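Local coordinates for SufE-like protein 1, chloroplastic/mitochondrial (Arabidopsis thaliana, PDB 4PUI) that activates the cysteine desulfurase NFS2 and takes part in sulfur mobilisation for iron-sulfur cluster formation, represented here by its C-terminal BolA domain, at residues A[47-60]-A[82-96]. Sequence-based numbering, arbitrary orientation.
Sequences ETHFNLRIVSDAFQ and GLHALSIVAKTPAEV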
# COMPACT_ATOMS: atom_id res chain seq x y z
N GLU A 47 2.83 -10.41 9.04
CA GLU A 47 2.52 -9.52 7.93
C GLU A 47 1.15 -8.89 8.12
O GLU A 47 0.31 -8.95 7.23
CB GLU A 47 2.60 -10.25 6.58
CG GLU A 47 3.95 -10.90 6.30
CD GLU A 47 4.13 -11.26 4.83
OE1 GLU A 47 3.78 -12.39 4.46
OE2 GLU A 47 4.62 -10.41 4.06
N THR A 48 0.95 -8.27 9.27
CA THR A 48 -0.34 -7.70 9.63
C THR A 48 -0.40 -6.20 9.42
O THR A 48 -1.48 -5.63 9.27
CB THR A 48 -0.65 -7.96 11.11
OG1 THR A 48 0.42 -7.46 11.90
CG2 THR A 48 -0.81 -9.45 11.36
N HIS A 49 0.76 -5.55 9.39
CA HIS A 49 0.82 -4.09 9.29
C HIS A 49 1.89 -3.64 8.31
O HIS A 49 3.04 -4.05 8.41
CB HIS A 49 1.11 -3.48 10.66
CG HIS A 49 0.02 -3.68 11.66
ND1 HIS A 49 -0.24 -4.89 12.25
CD2 HIS A 49 -0.90 -2.81 12.16
CE1 HIS A 49 -1.26 -4.77 13.08
NE2 HIS A 49 -1.69 -3.52 13.04
N PHE A 50 1.51 -2.79 7.36
CA PHE A 50 2.46 -2.22 6.42
C PHE A 50 2.30 -0.71 6.34
O PHE A 50 1.21 -0.19 6.50
CB PHE A 50 2.27 -2.80 5.02
CG PHE A 50 2.63 -4.25 4.91
CD1 PHE A 50 1.72 -5.23 5.29
CD2 PHE A 50 3.87 -4.64 4.42
CE1 PHE A 50 2.06 -6.59 5.19
CE2 PHE A 50 4.21 -5.98 4.31
CZ PHE A 50 3.30 -6.96 4.70
N ASN A 51 3.42 -0.03 6.08
CA ASN A 51 3.40 1.36 5.66
C ASN A 51 3.60 1.38 4.16
O ASN A 51 4.53 0.74 3.66
CB ASN A 51 4.52 2.18 6.33
CG ASN A 51 4.35 2.29 7.84
OD1 ASN A 51 3.24 2.28 8.36
ND2 ASN A 51 5.47 2.42 8.56
N LEU A 52 2.75 2.12 3.45
CA LEU A 52 2.88 2.27 2.00
C LEU A 52 3.14 3.73 1.63
O LEU A 52 2.46 4.63 2.13
CB LEU A 52 1.59 1.85 1.32
CG LEU A 52 1.05 0.46 1.61
CD1 LEU A 52 -0.25 0.20 0.85
CD2 LEU A 52 2.08 -0.59 1.25
N ARG A 53 4.13 3.96 0.77
CA ARG A 53 4.31 5.28 0.18
C ARG A 53 4.26 5.10 -1.33
O ARG A 53 5.08 4.38 -1.90
CB ARG A 53 5.63 5.93 0.59
CG ARG A 53 5.81 7.35 0.01
CD ARG A 53 7.18 7.90 0.35
NE ARG A 53 7.40 9.27 -0.11
CZ ARG A 53 7.86 9.58 -1.32
NH1 ARG A 53 8.12 8.62 -2.19
NH2 ARG A 53 8.07 10.85 -1.66
N ILE A 54 3.27 5.73 -1.97
CA ILE A 54 3.04 5.53 -3.39
C ILE A 54 2.99 6.86 -4.10
O ILE A 54 2.18 7.71 -3.74
CB ILE A 54 1.70 4.83 -3.63
CG1 ILE A 54 1.54 3.66 -2.66
CG2 ILE A 54 1.54 4.37 -5.12
CD1 ILE A 54 0.14 3.06 -2.63
N VAL A 55 3.83 7.03 -5.11
CA VAL A 55 3.74 8.19 -5.99
C VAL A 55 3.27 7.73 -7.37
O VAL A 55 3.97 6.99 -8.06
CB VAL A 55 5.09 8.93 -6.10
CG1 VAL A 55 4.91 10.21 -6.91
CG2 VAL A 55 5.64 9.26 -4.71
N SER A 56 2.05 8.12 -7.75
CA SER A 56 1.46 7.65 -9.00
C SER A 56 0.60 8.71 -9.64
O SER A 56 -0.10 9.43 -8.93
CB SER A 56 0.59 6.41 -8.75
OG SER A 56 -0.11 5.99 -9.92
N ASP A 57 0.63 8.74 -10.98
CA ASP A 57 -0.29 9.52 -11.81
C ASP A 57 -1.75 9.27 -11.46
O ASP A 57 -2.60 10.15 -11.63
CB ASP A 57 -0.16 9.07 -13.27
CG ASP A 57 1.08 9.57 -13.92
OD1 ASP A 57 1.83 10.33 -13.28
OD2 ASP A 57 1.29 9.19 -15.10
N ALA A 58 -2.05 8.04 -11.04
CA ALA A 58 -3.42 7.59 -10.88
C ALA A 58 -4.18 8.35 -9.80
O ALA A 58 -5.40 8.32 -9.76
CB ALA A 58 -3.45 6.08 -10.60
N PHE A 59 -3.44 9.05 -8.93
CA PHE A 59 -4.04 9.81 -7.85
C PHE A 59 -4.46 11.23 -8.24
O PHE A 59 -5.08 11.93 -7.44
CB PHE A 59 -3.09 9.91 -6.66
CG PHE A 59 -2.67 8.59 -6.10
CD1 PHE A 59 -3.60 7.57 -5.91
CD2 PHE A 59 -1.35 8.36 -5.78
CE1 PHE A 59 -3.19 6.35 -5.39
CE2 PHE A 59 -0.93 7.15 -5.27
CZ PHE A 59 -1.85 6.14 -5.07
N GLN A 60 -4.11 11.66 -9.44
CA GLN A 60 -4.49 12.98 -9.91
C GLN A 60 -5.99 13.21 -9.81
O GLN A 60 -6.79 12.41 -10.31
CB GLN A 60 -4.07 13.17 -11.36
CG GLN A 60 -2.59 13.36 -11.57
CD GLN A 60 -2.24 13.44 -13.03
OE1 GLN A 60 -2.68 12.61 -13.83
NE2 GLN A 60 -1.48 14.46 -13.41
N GLY A 82 -5.89 -11.57 6.78
CA GLY A 82 -4.76 -11.50 7.68
C GLY A 82 -4.10 -10.15 7.78
O GLY A 82 -3.41 -9.87 8.76
N LEU A 83 -4.29 -9.31 6.76
CA LEU A 83 -3.77 -7.94 6.80
C LEU A 83 -4.68 -7.09 7.67
O LEU A 83 -5.88 -7.05 7.45
CB LEU A 83 -3.70 -7.36 5.39
CG LEU A 83 -3.22 -5.91 5.25
CD1 LEU A 83 -1.84 -5.81 5.85
CD2 LEU A 83 -3.21 -5.46 3.78
N HIS A 84 -4.10 -6.45 8.68
CA HIS A 84 -4.89 -5.70 9.64
C HIS A 84 -4.96 -4.22 9.33
O HIS A 84 -6.04 -3.63 9.34
CB HIS A 84 -4.35 -5.88 11.06
CG HIS A 84 -4.56 -7.26 11.61
ND1 HIS A 84 -5.31 -8.21 10.96
CD2 HIS A 84 -4.12 -7.83 12.76
CE1 HIS A 84 -5.33 -9.32 11.69
NE2 HIS A 84 -4.61 -9.12 12.77
N ALA A 85 -3.81 -3.62 9.02
CA ALA A 85 -3.76 -2.17 8.84
C ALA A 85 -2.78 -1.77 7.77
O ALA A 85 -1.71 -2.37 7.62
CB ALA A 85 -3.41 -1.50 10.15
N LEU A 86 -3.14 -0.73 7.02
CA LEU A 86 -2.23 -0.10 6.08
C LEU A 86 -2.12 1.38 6.42
O LEU A 86 -3.13 2.07 6.53
CB LEU A 86 -2.73 -0.24 4.65
CG LEU A 86 -2.77 -1.64 4.06
CD1 LEU A 86 -3.63 -1.66 2.81
CD2 LEU A 86 -1.36 -2.12 3.77
N SER A 87 -0.90 1.86 6.56
CA SER A 87 -0.66 3.28 6.72
C SER A 87 -0.25 3.87 5.36
O SER A 87 0.83 3.56 4.86
CB SER A 87 0.42 3.52 7.77
OG SER A 87 0.75 4.89 7.87
N ILE A 88 -1.09 4.72 4.79
CA ILE A 88 -0.94 5.10 3.39
C ILE A 88 -0.49 6.55 3.20
O ILE A 88 -1.07 7.46 3.78
CB ILE A 88 -2.25 4.88 2.64
CG1 ILE A 88 -2.59 3.39 2.62
CG2 ILE A 88 -2.18 5.46 1.21
CD1 ILE A 88 -3.98 3.07 2.15
N VAL A 89 0.57 6.74 2.42
CA VAL A 89 0.93 8.06 1.90
C VAL A 89 0.81 7.92 0.40
O VAL A 89 1.46 7.06 -0.19
CB VAL A 89 2.37 8.49 2.29
CG1 VAL A 89 2.77 9.78 1.56
CG2 VAL A 89 2.47 8.70 3.79
N ALA A 90 -0.06 8.72 -0.20
CA ALA A 90 -0.33 8.62 -1.63
C ALA A 90 -0.24 9.99 -2.25
O ALA A 90 -1.04 10.88 -1.94
CB ALA A 90 -1.71 8.03 -1.87
N LYS A 91 0.75 10.17 -3.13
CA LYS A 91 1.00 11.46 -3.75
C LYS A 91 1.08 11.34 -5.25
O LYS A 91 1.40 10.28 -5.79
CB LYS A 91 2.33 12.04 -3.25
CG LYS A 91 2.43 12.09 -1.74
CD LYS A 91 3.70 12.78 -1.29
CE LYS A 91 3.64 13.04 0.20
NZ LYS A 91 4.17 14.38 0.56
N THR A 92 0.84 12.44 -5.94
CA THR A 92 1.14 12.48 -7.37
C THR A 92 2.57 12.96 -7.55
O THR A 92 3.16 13.53 -6.63
CB THR A 92 0.20 13.44 -8.10
OG1 THR A 92 0.42 14.76 -7.60
CG2 THR A 92 -1.25 13.06 -7.85
N PRO A 93 3.17 12.71 -8.73
CA PRO A 93 4.52 13.23 -8.94
C PRO A 93 4.59 14.75 -8.72
O PRO A 93 5.60 15.25 -8.21
CB PRO A 93 4.81 12.86 -10.39
CG PRO A 93 4.04 11.59 -10.59
CD PRO A 93 2.76 11.79 -9.81
N ALA A 94 3.53 15.47 -9.07
CA ALA A 94 3.51 16.93 -8.95
C ALA A 94 3.55 17.40 -7.50
O ALA A 94 3.88 18.56 -7.22
CB ALA A 94 2.30 17.51 -9.66
N GLU A 95 3.23 16.50 -6.58
CA GLU A 95 3.10 16.85 -5.16
C GLU A 95 4.35 16.60 -4.31
O GLU A 95 4.40 16.99 -3.14
CB GLU A 95 1.91 16.11 -4.55
CG GLU A 95 0.57 16.58 -5.06
CD GLU A 95 -0.56 15.64 -4.70
OE1 GLU A 95 -0.29 14.54 -4.16
OE2 GLU A 95 -1.72 16.01 -4.98
N VAL A 96 5.36 15.95 -4.88
CA VAL A 96 6.51 15.60 -4.06
C VAL A 96 7.52 16.74 -4.03
O VAL A 96 7.30 17.79 -4.64
CB VAL A 96 7.18 14.29 -4.53
CG1 VAL A 96 6.15 13.18 -4.64
CG2 VAL A 96 7.90 14.49 -5.85
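With CG anti to its carbonyl carbon (chi1 -58°), F59 swings its ring back over A90, whose CB sits on one face, 3.6 Å from CE2 of F59. K91 O meets the same ring at its edge, in the ring plane. Were F59 cut back to an alanine, the A90 methyl would probably lose its aromatic cover and a gap would open beside the K91 carbonyl. V55 holds CG1 anti to its backbone N (chi1 -175°), which puts that methyl 3.5 Å from P93 N and also against CG1 of V96.

Ahead of this C-terminal cluster, strands 49-55 and 85-91 run parallel, their axes 14° apart. Amides of F50, L52, I54 and S56 alternate with those of S87, V89 and K91 in bonding across, and L52 N to S87 O is 2.8 Å. The pairing starts at T48 O, which takes two amides: H84 N on a lone pair in the carbonyl plane at 2.8 Å, and A85 N almost straight on at 3.1 Å. Close by, T48 and H84 point the same way, side by side, and CG2 of T48 lies over a face of the imidazole. H49 turns CD2 to within 3.5 Å of CB of A85. On the other side of the sheet CD1 of L83 reaches the edge of the F50 ring, while CD2 of L86 touches both CB of F50 and CD1 of L52.

Strand 49-55 is the middle of this BolA domain's mixed sheet, with 22-27 antiparallel along its other edge, where R53 makes a salt bridge to E22. The parallel pair is joined through helices 64-74 and 76-79, a beta-alpha-beta crossover; I54 and I88 pack on I71 of helix 64-74, and F50 on I10 of helix 5-18.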